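Ferulic acid esterase, AmCE1/Fae1A (Anaeromyces mucronatus, PDB 5CXX) probably hydrolyses feruloyl ester bonds as a family CE1 esterase of the alpha/beta-hydrolase fold, and binds ferulic acid. Local coordinates at residues Pro99-Pro104 with Asp123-Glu128; Gly158-Leu163 with Pro183-Gly188; Ile200-Phe205 with Leu236-Gln241. All blocks are in the same frame, centred on the assembly; numbering follows the deposited sequence.

In the fold
Along the chain the contacts follow in series, none nested or crossing. Contact 1 closes the excursion that leaves strand 95-99, passes through helix 116-123 and returns at the start of helix 125-140. Contact 2 begins on helix 157-168, at the probable nucleophile elbow, and closes over strand 175-179 onto the loop that follows it, beside bound ferulic acid. Contact 3 joins the loop after strand 194-196 to the end of helix 228-238, closing the excursion through strand 213-219 and that helix. A salt bridge from Asp123 to Arg160 connects contacts 1 and 2, whereas a probable backbone hydrogen bond from Ile200 to Ile185 connects contact 3 to contact 2; contacts 1 and 3 do not touch.

Contact 1: residues Pro99-Pro104 with Asp123-Glu128; sequences PDVYAP and DNFINE
The ring of Phe125 packs against Pro99 and Val101, crossing both side chains at about a right angle. CG of Phe125 stands anti to the backbone N (chi1 -172°), which extends the ring into the loop 99-104, where its far atom CZ meets CB of Pro99 at 3.5 Å. Nearer the ring's root, CG1 of Val101 makes an off-centre CH-pi contact, 4.3 Å from the centroid and 28° off the normal. The CB of Ala103 lies at the ring edge and also touches CB of Glu128 at 3.9 Å, while the carboxylate of Glu128 turns to Tyr31 and Ser33. One polar bond completes the contact: ND2 of Asn124 donates to Ala103 O at 2.9 Å, nearly along the C=O axis of Ala103, with the acceptor in the amide plane of Asn124. A leucine at Asn124 would probably leave Ala103 O without this donor and Asn127 ND2 without the OD1 that accepts from it. Beyond the segments, Phe125 also packs on Leu62 of strand 58-62 and on Thr161 and Ile165 of helix 157-168. The loop leaving strand 95-99 of the central sheet is packed on the start of helix 125-140, as part of the alpha/beta-hydrolase fold.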
ATOM      1  N   PRO A  99       0.299  -5.913   6.839  1.00 15.62           N
ATOM      2  CA  PRO A  99      -0.719  -6.010   7.898  1.00 16.10           C
ATOM      3  C   PRO A  99      -1.936  -6.819   7.440  1.00 15.58           C
ATOM      4  O   PRO A  99      -2.137  -7.079   6.263  1.00 17.67           O
ATOM      5  CB  PRO A  99      -1.156  -4.558   8.135  1.00 17.44           C
ATOM      6  CG  PRO A  99      -0.010  -3.710   7.515  1.00 15.69           C
ATOM      7  CD  PRO A  99       0.391  -4.542   6.283  1.00 14.93           C
ATOM      8  N   ASP A 100      -2.726  -7.189   8.456  1.00 16.01           N
ATOM      9  CA  ASP A 100      -4.137  -7.522   8.221  1.00 15.05           C
ATOM     10  C   ASP A 100      -4.915  -6.221   8.277  1.00 16.45           C
ATOM     11  O   ASP A 100      -4.916  -5.535   9.319  1.00 17.09           O
ATOM     12  CB  ASP A 100      -4.574  -8.507   9.320  1.00 16.73           C
ATOM     13  CG  ASP A 100      -6.065  -8.828   9.271  1.00 19.41           C
ATOM     14  OD1 ASP A 100      -6.795  -8.248   8.430  1.00 18.73           O
ATOM     15  OD2 ASP A 100      -6.465  -9.703  10.115  1.00 19.28           O
ATOM     16  N   VAL A 101      -5.446  -5.793   7.137  1.00 15.52           N
ATOM     17  CA  VAL A 101      -6.005  -4.441   7.002  1.00 15.79           C
ATOM     18  C   VAL A 101      -7.439  -4.358   7.544  1.00 18.30           C
ATOM     19  O   VAL A 101      -7.943  -3.258   7.786  1.00 18.48           O
ATOM     20  CB  VAL A 101      -6.002  -4.004   5.507  1.00 16.41           C
ATOM     21  CG1 VAL A 101      -6.432  -2.495   5.342  1.00 20.37           C
ATOM     22  CG2 VAL A 101      -4.585  -4.220   4.992  1.00 21.66           C
ATOM     23  N   TYR A 102      -8.054  -5.515   7.798  1.00 17.15           N
ATOM     24  CA  TYR A 102      -9.462  -5.467   8.269  1.00 18.26           C
ATOM     25  C   TYR A 102      -9.429  -5.363   9.786  1.00 17.45           C
ATOM     26  O   TYR A 102      -9.220  -6.348  10.507  1.00 16.82           O
ATOM     27  CB  TYR A 102     -10.233  -6.716   7.802  1.00 17.02           C
ATOM     28  CG  TYR A 102     -11.684  -6.679   8.282  1.00 16.63           C
ATOM     29  CD1 TYR A 102     -12.496  -5.574   7.944  1.00 17.58           C
ATOM     30  CD2 TYR A 102     -12.202  -7.692   9.099  1.00 18.56           C
ATOM     31  CE1 TYR A 102     -13.789  -5.504   8.432  1.00 18.30           C
ATOM     32  CE2 TYR A 102     -13.533  -7.631   9.583  1.00 20.25           C
ATOM     33  CZ  TYR A 102     -14.305  -6.538   9.254  1.00 18.97           C
ATOM     34  OH  TYR A 102     -15.579  -6.502   9.711  1.00 20.93           O
ATOM     35  N   ALA A 103      -9.625  -4.126  10.282  1.00 17.47           N
ATOM     36  CA  ALA A 103      -9.455  -3.841  11.709  1.00 17.53           C
ATOM     37  C   ALA A 103     -10.689  -3.205  12.328  1.00 18.25           C
ATOM     38  O   ALA A 103     -10.660  -2.071  12.777  1.00 18.70           O
ATOM     39  CB  ALA A 103      -8.212  -2.890  11.877  1.00 19.14           C
ATOM     40  N   PRO A 104     -11.803  -3.916  12.382  1.00 20.15           N
ATOM     41  CA  PRO A 104     -13.047  -3.364  12.933  1.00 19.97           C
ATOM     42  C   PRO A 104     -12.977  -3.149  14.434  1.00 20.41           C
ATOM     43  O   PRO A 104     -12.382  -3.964  15.192  1.00 20.30           O
ATOM     44  CB  PRO A 104     -14.099  -4.486  12.612  1.00 20.52           C
ATOM     45  CG  PRO A 104     -13.210  -5.776  12.679  1.00 18.88           C
ATOM     46  CD  PRO A 104     -11.922  -5.325  11.959  1.00 19.02           C
ATOM     47  N   ASP A 123     -11.605   1.093   6.777  1.00 18.29           N
ATOM     48  CA  ASP A 123     -11.454   2.524   7.116  1.00 19.90           C
ATOM     49  C   ASP A 123     -10.788   2.688   8.466  1.00 22.82           C
ATOM     50  O   ASP A 123      -9.957   3.597   8.677  1.00 20.25           O
ATOM     51  CB  ASP A 123     -12.813   3.241   7.156  1.00 19.61           C
ATOM     52  CG  ASP A 123     -13.597   3.127   5.846  1.00 19.48           C
ATOM     53  OD1 ASP A 123     -12.915   2.929   4.807  1.00 20.08           O
ATOM     54  OD2 ASP A 123     -14.832   3.273   5.901  1.00 20.85           O
ATOM     55  N   ASN A 124     -11.091   1.794   9.412  1.00 18.44           N
ATOM     56  CA  ASN A 124     -10.562   1.928  10.747  1.00 17.90           C
ATOM     57  C   ASN A 124      -9.089   1.590  10.833  1.00 18.03           C
ATOM     58  O   ASN A 124      -8.444   1.825  11.875  1.00 18.03           O
ATOM     59  CB  ASN A 124     -11.381   1.010  11.717  1.00 17.72           C
ATOM     60  CG  ASN A 124     -11.232   1.436  13.144  1.00 20.53           C
ATOM     61  OD1 ASN A 124     -11.326   2.645  13.459  1.00 20.99           O
ATOM     62  ND2 ASN A 124     -11.094   0.457  14.045  1.00 20.87           N
ATOM     63  N   PHE A 125      -8.535   1.044   9.754  1.00 16.96           N
ATOM     64  CA  PHE A 125      -7.129   0.715   9.711  1.00 16.78           C
ATOM     65  C   PHE A 125      -6.242   1.961   9.904  1.00 16.04           C
ATOM     66  O   PHE A 125      -5.121   1.809  10.401  1.00 17.72           O
ATOM     67  CB  PHE A 125      -6.759   0.018   8.376  1.00 16.54           C
ATOM     68  CG  PHE A 125      -5.328  -0.493   8.405  1.00 15.68           C
ATOM     69  CD1 PHE A 125      -5.004  -1.599   9.200  1.00 16.83           C
ATOM     70  CD2 PHE A 125      -4.319   0.155   7.708  1.00 15.45           C
ATOM     71  CE1 PHE A 125      -3.679  -2.028   9.313  1.00 18.53           C
ATOM     72  CE2 PHE A 125      -3.031  -0.270   7.799  1.00 16.85           C
ATOM     73  CZ  PHE A 125      -2.682  -1.386   8.588  1.00 16.30           C
ATOM     74  N   ILE A 126      -6.764   3.153   9.605  1.00 15.91           N
ATOM     75  CA  ILE A 126      -5.961   4.355   9.911  1.00 16.65           C
ATOM     76  C   ILE A 126      -5.602   4.400  11.402  1.00 18.61           C
ATOM     77  O   ILE A 126      -4.474   4.714  11.764  1.00 17.63           O
ATOM     78  CB  ILE A 126      -6.687   5.636   9.461  1.00 17.19           C
ATOM     79  CG1 ILE A 126      -5.759   6.862   9.644  1.00 17.41           C
ATOM     80  CG2 ILE A 126      -7.995   5.880  10.289  1.00 17.02           C
ATOM     81  CD1 ILE A 126      -6.361   8.108   8.905  1.00 18.78           C
ATOM     82  N   ASN A 127      -6.495   3.963  12.277  1.00 16.86           N
ATOM     83  CA  ASN A 127      -6.225   3.943  13.690  1.00 17.36           C
ATOM     84  C   ASN A 127      -5.287   2.770  14.084  1.00 18.26           C
ATOM     85  O   ASN A 127      -4.362   2.951  14.887  1.00 17.64           O
ATOM     86  CB  ASN A 127      -7.553   3.862  14.490  1.00 18.01           C
ATOM     87  CG  ASN A 127      -8.392   5.101  14.242  1.00 21.74           C
ATOM     88  OD1 ASN A 127      -7.844   6.203  14.380  1.00 22.57           O
ATOM     89  ND2 ASN A 127      -9.640   4.961  13.775  1.00 22.08           N
ATOM     90  N   GLU A 128      -5.517   1.603  13.469  1.00 17.86           N
ATOM     91  CA  GLU A 128      -4.633   0.425  13.704  1.00 17.46           C
ATOM     92  C   GLU A 128      -3.199   0.754  13.321  1.00 16.81           C
ATOM     93  O   GLU A 128      -2.279   0.496  14.099  1.00 16.55           O
ATOM     94  CB  GLU A 128      -5.132  -0.782  12.870  1.00 17.64           C
ATOM     95  CG  GLU A 128      -4.249  -2.049  13.028  1.00 17.19           C
ATOM     96  CD  GLU A 128      -4.321  -2.600  14.461  1.00 20.05           C
ATOM     97  OE1 GLU A 128      -5.231  -2.208  15.236  1.00 19.31           O
ATOM     98  OE2 GLU A 128      -3.442  -3.415  14.822  1.00 19.34           O
TER

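Contact 2: residues Gly158-Leu163 with Pro183-Gly188; sequences GARTSL and PGITPG. With FER (3-(4-hydroxy-3-methoxyphenyl)-2-propenoic acid), chain D.
The guanidinium of Arg160 meets the loop 183-188 with both an edge and a face: Pro183 O lies at its edge, in plane, and Gly184 O lies over one face, 3.7 Å above the plane and displaced from its centre. This arginine belongs to helix 157-168, whose first turn holds Gly158, the last glycine of the probable GxSxG nucleophile elbow of the alpha/beta-hydrolase fold, and together with Pro183 it lines the ferulic acid pocket. NH1 of Arg160 donates to Pro183 O at 2.8 Å with an N-H...O angle of 153°, in the carbonyl plane and on a lone pair. The bond lies only 1° out of the guanidinium plane, so donor and acceptor are both well aligned. The other terminal nitrogen, NH2, forms a salt bridge with Asp123, and the two partners together would hold the flat group against rotation.

The side chain runs extended from CG to NE. Its aliphatic part runs antiparallel alongside Ile185, bringing CG of Arg160 to 3.8 Å from CG1 of Ile185. One turn further along the helix, CB of Leu163 touches CD1 of Ile185 at 3.7 Å, the two side chains crossing at about a right angle. Gly184 packs close against the guanidinium, its CA 3.4 Å from NH1 of Arg160; a side chain there would clash with that nitrogen, and the backbone angles themselves call for glycine. Tyr232 OH bonds to the backbone N of Ile185 and adds a further hold on the loop.

The same two residues border the ligand's aromatic end. CG of Pro183 lies 3.4 Å from the phenolic O4 of ferulic acid, and NH1 of Arg160 is 3.5 Å from C10, the methoxy carbon.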
ATOM      1  N   GLY A 158      -6.969  -2.025  -0.309  1.00 15.46           N
ATOM      2  CA  GLY A 158      -5.756  -1.601   0.433  1.00 15.35           C
ATOM      3  C   GLY A 158      -5.135  -0.352  -0.218  1.00 15.63           C
ATOM      4  O   GLY A 158      -4.472   0.423   0.479  1.00 15.97           O
ATOM      5  N   ALA A 159      -5.375  -0.178  -1.509  1.00 15.92           N
ATOM      6  CA  ALA A 159      -4.914   1.022  -2.218  1.00 15.29           C
ATOM      7  C   ALA A 159      -5.831   2.243  -1.904  1.00 16.05           C
ATOM      8  O   ALA A 159      -5.336   3.372  -1.782  1.00 17.95           O
ATOM      9  CB  ALA A 159      -4.924   0.738  -3.728  1.00 16.42           C
ATOM     10  N   ARG A 160      -7.140   2.022  -1.827  1.00 15.95           N
ATOM     11  CA  ARG A 160      -8.032   3.044  -1.312  1.00 16.38           C
ATOM     12  C   ARG A 160      -7.600   3.477   0.085  1.00 16.17           C
ATOM     13  O   ARG A 160      -7.519   4.688   0.390  1.00 17.05           O
ATOM     14  CB  ARG A 160      -9.486   2.498  -1.330  1.00 17.76           C
ATOM     15  CG  ARG A 160     -10.305   3.075  -0.176  1.00 18.51           C
ATOM     16  CD  ARG A 160     -11.823   2.725  -0.344  1.00 18.42           C
ATOM     17  NE  ARG A 160     -12.446   2.842   0.962  1.00 19.79           N
ATOM     18  CZ  ARG A 160     -13.780   2.858   1.106  1.00 20.80           C
ATOM     19  NH1 ARG A 160     -14.587   2.800   0.033  1.00 18.35           N
ATOM     20  NH2 ARG A 160     -14.300   2.916   2.338  1.00 18.89           N
ATOM     21  N   THR A 161      -7.261   2.479   0.922  1.00 16.26           N
ATOM     22  CA  THR A 161      -6.928   2.797   2.294  1.00 15.42           C
ATOM     23  C   THR A 161      -5.581   3.525   2.335  1.00 15.47           C
ATOM     24  O   THR A 161      -5.400   4.474   3.123  1.00 17.11           O
ATOM     25  CB  THR A 161      -6.878   1.474   3.132  1.00 15.17           C
ATOM     26  OG1 THR A 161      -8.214   0.907   3.055  1.00 18.23           O
ATOM     27  CG2 THR A 161      -6.512   1.772   4.609  1.00 19.30           C
ATOM     28  N   SER A 162      -4.640   3.114   1.486  1.00 15.60           N
ATOM     29  CA  SER A 162      -3.333   3.806   1.427  0.77 16.22           C
ATOM     30  C   SER A 162      -3.480   5.263   1.008  1.00 17.84           C
ATOM     31  O   SER A 162      -2.821   6.154   1.564  1.00 17.62           O
ATOM     32  CB  SER A 162      -2.383   3.103   0.444  0.77 15.97           C
ATOM     33  OG  SER A 162      -2.020   1.834   0.924  0.77 15.26           O
ATOM     34  N   LEU A 163      -4.348   5.529   0.018  1.00 15.45           N
ATOM     35  CA  LEU A 163      -4.518   6.915  -0.420  1.00 17.20           C
ATOM     36  C   LEU A 163      -5.200   7.758   0.668  1.00 16.82           C
ATOM     37  O   LEU A 163      -4.820   8.911   0.904  1.00 18.69           O
ATOM     38  CB  LEU A 163      -5.404   6.986  -1.683  1.00 18.23           C
ATOM     39  CG  LEU A 163      -4.636   6.618  -2.944  1.00 19.63           C
ATOM     40  CD1 LEU A 163      -5.629   6.358  -4.139  1.00 19.93           C
ATOM     41  CD2 LEU A 163      -3.648   7.760  -3.348  1.00 20.38           C
ATOM     42  N   PRO A 183     -13.352   1.983  -5.256  1.00 19.03           N
ATOM     43  CA  PRO A 183     -14.241   3.150  -5.116  1.00 19.36           C
ATOM     44  C   PRO A 183     -14.471   3.531  -3.675  1.00 19.76           C
ATOM     45  O   PRO A 183     -14.330   2.706  -2.753  1.00 19.45           O
ATOM     46  CB  PRO A 183     -15.567   2.694  -5.726  1.00 21.43           C
ATOM     47  CG  PRO A 183     -15.514   1.129  -5.673  1.00 20.73           C
ATOM     48  CD  PRO A 183     -14.048   0.807  -5.849  1.00 18.18           C
ATOM     49  N   GLY A 184     -14.868   4.794  -3.486  1.00 18.89           N
ATOM     50  CA  GLY A 184     -15.414   5.267  -2.226  1.00 19.35           C
ATOM     51  C   GLY A 184     -14.506   6.123  -1.362  1.00 20.37           C
ATOM     52  O   GLY A 184     -14.928   6.517  -0.235  1.00 21.28           O
ATOM     53  N   ILE A 185     -13.300   6.444  -1.836  1.00 18.07           N
ATOM     54  CA  ILE A 185     -12.547   7.460  -1.069  1.00 20.05           C
ATOM     55  C   ILE A 185     -13.425   8.723  -1.048  1.00 21.10           C
ATOM     56  O   ILE A 185     -13.587   9.384  -0.016  1.00 20.57           O
ATOM     57  CB  ILE A 185     -11.201   7.814  -1.696  1.00 18.41           C
ATOM     58  CG1 ILE A 185     -10.313   6.564  -1.629  1.00 18.03           C
ATOM     59  CG2 ILE A 185     -10.532   9.005  -0.929  1.00 21.95           C
ATOM     60  CD1 ILE A 185      -9.014   6.794  -2.410  1.00 19.30           C
ATOM     61  N   THR A 186     -13.941   9.050  -2.226  1.00 19.94           N
ATOM     62  CA  THR A 186     -14.821  10.215  -2.437  1.00 18.80           C
ATOM     63  C   THR A 186     -16.187   9.647  -2.929  1.00 20.34           C
ATOM     64  O   THR A 186     -16.306   8.425  -3.161  1.00 22.15           O
ATOM     65  CB  THR A 186     -14.195  11.147  -3.484  1.00 21.90           C
ATOM     66  OG1 THR A 186     -13.780  10.331  -4.575  1.00 23.02           O
ATOM     67  CG2 THR A 186     -12.926  11.851  -2.903  1.00 21.87           C
ATOM     68  N   PRO A 187     -17.227  10.462  -3.038  1.00 22.19           N
ATOM     69  CA  PRO A 187     -18.533   9.886  -3.390  1.00 23.54           C
ATOM     70  C   PRO A 187     -18.529   9.225  -4.747  1.00 23.89           C
ATOM     71  O   PRO A 187     -17.930   9.724  -5.731  1.00 25.87           O
ATOM     72  CB  PRO A 187     -19.469  11.100  -3.388  1.00 23.83           C
ATOM     73  CG  PRO A 187     -18.808  12.100  -2.436  1.00 26.15           C
ATOM     74  CD  PRO A 187     -17.341  11.910  -2.749  1.00 23.57           C
ATOM     75  N   GLY A 188     -19.300   8.136  -4.839  1.00 24.25           N
ATOM     76  CA  GLY A 188     -19.350   7.424  -6.120  1.00 26.83           C
ATOM     77  C   GLY A 188     -20.426   6.353  -6.089  1.00 28.19           C
ATOM     78  O   GLY A 188     -21.133   6.224  -5.107  1.00 30.52           O
TER
HETATM   79  C4  FER D 301     -16.493  -1.898  -4.339  1.00 19.73           C
HETATM   80  C5  FER D 301     -15.928  -2.789  -5.297  1.00 21.99           C
HETATM   81  C6  FER D 301     -14.723  -3.375  -5.043  1.00 21.00           C
HETATM   82  C3  FER D 301     -15.744  -1.580  -3.191  1.00 18.96           C
HETATM   83  C2  FER D 301     -14.545  -2.178  -2.906  1.00 18.19           C
HETATM   84  C1  FER D 301     -14.018  -3.057  -3.835  1.00 19.78           C
HETATM   85  C10 FER D 301     -15.500  -0.231  -1.345  1.00 21.00           C
HETATM   86  C7  FER D 301     -12.724  -3.721  -3.510  1.00 20.56           C
HETATM   87  C8  FER D 301     -12.253  -4.820  -4.125  1.00 18.94           C
HETATM   88  C9  FER D 301     -10.904  -5.380  -3.678  1.00 21.10           C
HETATM   89  O1  FER D 301     -10.225  -4.867  -2.734  1.00 19.87           O
HETATM   90  O2  FER D 301     -10.477  -6.415  -4.254  1.00 24.99           O
HETATM   91  O4  FER D 301     -17.684  -1.255  -4.484  1.00 22.54           O
HETATM   92  O3  FER D 301     -16.372  -0.688  -2.373  1.00 20.39           O

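Contact 3: residues Ile200-Phe205 with Leu236-Gln241; sequences ISEDEF and LTRNNQ. With GOL (glycerol), chain H.
Asn239 ND2 reaches across to two backbone carbonyls, donating to Glu202 O at 2.9 Å and to Phe205 O at 2.9 Å. Both acceptors lie close to the amide plane of Asn239, so its two N-H groups are spent on the turn 202-205. Glu202 O also accepts from Phe205 N, which comes from the opposite face of the carbonyl plane. The amide oxygen, OD1 of Asn239, accepts from a water that also donates to OD1 of Asp203, bridging the two side chains.

Beside this polar group, CD2 of Leu236 sits over the centre of the Phe205 ring in a CH-pi contact, 3.9 Å from the centroid and 6° off the normal. Phe205 CG is anti to the backbone N (chi1 -170°), directing the ring toward helix 157-168, where it packs on Leu163 and meets Tyr167 edge-to-face.

Further out, a Schellman motif with Asn240 as C-prime residue ends helix 228-238 and sets Asn239 at the turn. NE2 of Gln241 donates to Asn239 O, and OE1 of Gln241 accepts from Gln210 NE2 and Ala207 N. Nearer the solvent, Glu202 OE1 and Arg238 NH1 stay 4.0 Å apart, too far for a salt bridge, with a glycerol, probably from crystallisation, linking their side chains. The chemistry implies that neutral amide-to-carbonyl bonds and apolar packing join the loop to the helix end, with charge attraction probably a lesser term.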
ATOM      1  N   ILE A 200     -14.507  11.292   2.244  1.00 21.54           N
ATOM      2  CA  ILE A 200     -14.270  12.724   2.203  1.00 20.07           C
ATOM      3  C   ILE A 200     -14.933  13.247   0.930  1.00 23.26           C
ATOM      4  O   ILE A 200     -15.223  12.455   0.028  1.00 22.42           O
ATOM      5  CB  ILE A 200     -12.765  13.080   2.199  1.00 22.15           C
ATOM      6  CG1 ILE A 200     -12.042  12.325   1.095  1.00 23.02           C
ATOM      7  CG2 ILE A 200     -12.198  12.721   3.623  1.00 25.32           C
ATOM      8  CD1 ILE A 200     -10.520  12.646   0.967  1.00 22.03           C
ATOM      9  N   SER A 201     -15.099  14.562   0.814  1.00 21.66           N
ATOM     10  CA  SER A 201     -15.516  15.112  -0.460  1.00 24.06           C
ATOM     11  C   SER A 201     -14.331  15.150  -1.457  1.00 22.76           C
ATOM     12  O   SER A 201     -13.168  15.070  -1.076  1.00 21.79           O
ATOM     13  CB  SER A 201     -16.052  16.522  -0.275  1.00 25.63           C
ATOM     14  OG  SER A 201     -14.970  17.395   0.091  1.00 27.61           O
ATOM     15  N   GLU A 202     -14.624  15.351  -2.734  1.00 22.76           N
ATOM     16  CA  GLU A 202     -13.550  15.502  -3.699  1.00 21.40           C
ATOM     17  C   GLU A 202     -12.612  16.683  -3.357  1.00 24.47           C
ATOM     18  O   GLU A 202     -11.412  16.543  -3.415  1.00 22.98           O
ATOM     19  CB  GLU A 202     -14.182  15.677  -5.093  1.00 24.79           C
ATOM     20  CG  GLU A 202     -14.866  14.363  -5.540  1.00 24.90           C
ATOM     21  CD  GLU A 202     -15.415  14.424  -6.956  1.00 31.07           C
ATOM     22  OE1 GLU A 202     -15.506  15.550  -7.517  1.00 31.41           O
ATOM     23  OE2 GLU A 202     -15.802  13.364  -7.508  1.00 28.25           O
ATOM     24  N   ASP A 203     -13.178  17.838  -2.986  1.00 24.26           N
ATOM     25  CA  ASP A 203     -12.328  19.008  -2.659  1.00 25.54           C
ATOM     26  C   ASP A 203     -11.441  18.754  -1.461  1.00 24.04           C
ATOM     27  O   ASP A 203     -10.394  19.411  -1.318  1.00 27.88           O
ATOM     28  CB  ASP A 203     -13.198  20.257  -2.419  1.00 27.95           C
ATOM     29  CG  ASP A 203     -13.616  20.893  -3.699  1.00 30.09           C
ATOM     30  OD1 ASP A 203     -13.007  20.631  -4.764  1.00 28.25           O
ATOM     31  OD2 ASP A 203     -14.575  21.678  -3.658  1.00 35.06           O
ATOM     32  N   GLU A 204     -11.831  17.807  -0.606  1.00 20.84           N
ATOM     33  CA  GLU A 204     -11.050  17.461   0.586  1.00 21.06           C
ATOM     34  C   GLU A 204      -9.955  16.455   0.290  1.00 23.12           C
ATOM     35  O   GLU A 204      -9.151  16.152   1.198  1.00 24.28           O
ATOM     36  CB  GLU A 204     -11.957  16.896   1.675  1.00 21.58           C
ATOM     37  CG  GLU A 204     -12.781  18.011   2.319  1.00 23.07           C
ATOM     38  CD  GLU A 204     -14.060  17.506   3.028  1.00 24.81           C
ATOM     39  OE1 GLU A 204     -14.284  16.270   3.134  1.00 24.95           O
ATOM     40  OE2 GLU A 204     -14.827  18.385   3.437  1.00 27.04           O
ATOM     41  N   PHE A 205      -9.904  15.928  -0.943  1.00 21.97           N
ATOM     42  CA  PHE A 205      -8.921  14.854  -1.258  1.00 21.88           C
ATOM     43  C   PHE A 205      -7.609  15.561  -1.635  1.00 20.37           C
ATOM     44  O   PHE A 205      -7.304  15.787  -2.824  1.00 22.81           O
ATOM     45  CB  PHE A 205      -9.464  13.979  -2.377  1.00 19.84           C
ATOM     46  CG  PHE A 205      -8.675  12.715  -2.628  1.00 20.27           C
ATOM     47  CD1 PHE A 205      -7.648  12.308  -1.791  1.00 19.67           C
ATOM     48  CD2 PHE A 205      -9.039  11.933  -3.703  1.00 21.85           C
ATOM     49  CE1 PHE A 205      -6.978  11.085  -2.070  1.00 21.31           C
ATOM     50  CE2 PHE A 205      -8.385  10.714  -3.982  1.00 23.36           C
ATOM     51  CZ  PHE A 205      -7.326  10.321  -3.156  1.00 20.50           C
ATOM     52  N   LEU A 236      -7.249  14.374  -7.940  1.00 21.94           N
ATOM     53  CA  LEU A 236      -5.948  14.849  -7.411  1.00 21.13           C
ATOM     54  C   LEU A 236      -5.400  15.917  -8.339  1.00 22.71           C
ATOM     55  O   LEU A 236      -4.850  16.953  -7.893  1.00 23.11           O
ATOM     56  CB  LEU A 236      -4.957  13.703  -7.288  1.00 19.73           C
ATOM     57  CG  LEU A 236      -5.404  12.776  -6.128  1.00 19.77           C
ATOM     58  CD1 LEU A 236      -4.438  11.583  -6.100  1.00 21.65           C
ATOM     59  CD2 LEU A 236      -5.275  13.495  -4.753  1.00 22.03           C
ATOM     60  N   THR A 237      -5.550  15.692  -9.649  1.00 20.66           N
ATOM     61  CA  THR A 237      -5.067  16.671 -10.631  1.00 21.06           C
ATOM     62  C   THR A 237      -5.817  17.993 -10.488  1.00 25.92           C
ATOM     63  O   THR A 237      -5.225  19.076 -10.477  1.00 25.61           O
ATOM     64  CB  THR A 237      -5.257  16.139 -12.097  1.00 20.25           C
ATOM     65  OG1 THR A 237      -4.498  14.943 -12.235  1.00 24.34           O
ATOM     66  CG2 THR A 237      -4.736  17.154 -13.122  1.00 24.55           C
ATOM     67  N   ARG A 238      -7.134  17.927 -10.399  1.00 24.41           N
ATOM     68  CA  ARG A 238      -7.992  19.137 -10.196  1.00 25.50           C
ATOM     69  C   ARG A 238      -7.555  19.878  -8.913  1.00 25.53           C
ATOM     70  O   ARG A 238      -7.600  21.152  -8.848  1.00 26.99           O
ATOM     71  CB  ARG A 238      -9.462  18.691 -10.040  1.00 38.11           C
ATOM     72  CG  ARG A 238     -10.600  19.274 -10.801  1.00 48.10           C
ATOM     73  CD  ARG A 238     -11.889  18.326 -10.573  1.00 32.92           C
ATOM     74  NE  ARG A 238     -12.109  17.499 -11.771  1.00 32.35           N
ATOM     75  CZ  ARG A 238     -12.577  16.255 -11.756  1.00 33.03           C
ATOM     76  NH1 ARG A 238     -12.883  15.704 -10.584  1.00 42.26           N
ATOM     77  NH2 ARG A 238     -12.718  15.540 -12.893  1.00 31.37           N
ATOM     78  N   ASN A 239      -7.088  19.109  -7.930  1.00 23.77           N
ATOM     79  CA  ASN A 239      -6.738  19.675  -6.637  1.00 21.14           C
ATOM     80  C   ASN A 239      -5.299  20.059  -6.539  1.00 24.81           C
ATOM     81  O   ASN A 239      -4.844  20.381  -5.469  1.00 25.32           O
ATOM     82  CB  ASN A 239      -7.073  18.694  -5.531  1.00 21.37           C
ATOM     83  CG  ASN A 239      -8.566  18.533  -5.322  1.00 21.73           C
ATOM     84  OD1 ASN A 239      -9.391  19.277  -5.859  1.00 23.61           O
ATOM     85  ND2 ASN A 239      -8.923  17.547  -4.501  1.00 22.14           N
ATOM     86  N   ASN A 240      -4.580  20.037  -7.669  1.00 24.48           N
ATOM     87  CA  ASN A 240      -3.174  20.427  -7.692  1.00 25.25           C
ATOM     88  C   ASN A 240      -2.278  19.594  -6.803  1.00 22.36           C
ATOM     89  O   ASN A 240      -1.334  20.131  -6.173  1.00 25.82           O
ATOM     90  CB  ASN A 240      -3.032  21.918  -7.322  1.00 28.57           C
ATOM     91  CG  ASN A 240      -3.734  22.807  -8.271  1.00 38.11           C
ATOM     92  OD1 ASN A 240      -4.849  23.313  -7.996  1.00 39.60           O
ATOM     93  ND2 ASN A 240      -3.119  22.999  -9.414  1.00 36.86           N
ATOM     94  N   GLN A 241      -2.571  18.297  -6.717  1.00 21.53           N
ATOM     95  CA  GLN A 241      -1.794  17.375  -5.877  1.00 18.69           C
ATOM     96  C   GLN A 241      -0.863  16.628  -6.822  1.00 23.72           C
ATOM     97  O   GLN A 241      -1.362  15.859  -7.660  1.00 27.43           O
ATOM     98  CB  GLN A 241      -2.727  16.364  -5.129  1.00 20.53           C
ATOM     99  CG  GLN A 241      -3.803  17.109  -4.285  1.00 23.24           C
ATOM    100  CD  GLN A 241      -3.175  17.918  -3.171  1.00 25.95           C
ATOM    101  OE1 GLN A 241      -2.658  17.325  -2.190  1.00 23.68           O
ATOM    102  NE2 GLN A 241      -3.148  19.246  -3.319  1.00 24.22           N
TER
HETATM  103  C1  GOL H 305     -15.805  11.507 -10.142  1.00 53.13           C
HETATM  104  O1  GOL H 305     -16.796  10.732 -10.790  1.00 54.45           O
HETATM  105  C2  GOL H 305     -15.247  12.571 -11.069  1.00 51.60           C
HETATM  106  O2  GOL H 305     -15.054  13.735 -10.300  1.00 46.28           O
HETATM  107  C3  GOL H 305     -13.925  12.166 -11.731  1.00 53.93           C
HETATM  108  O3  GOL H 305     -13.630  13.085 -12.777  1.00 54.99           O
HETATM  109  O   HOH W   1     -12.058  18.574  -6.164  1.00 28.58           O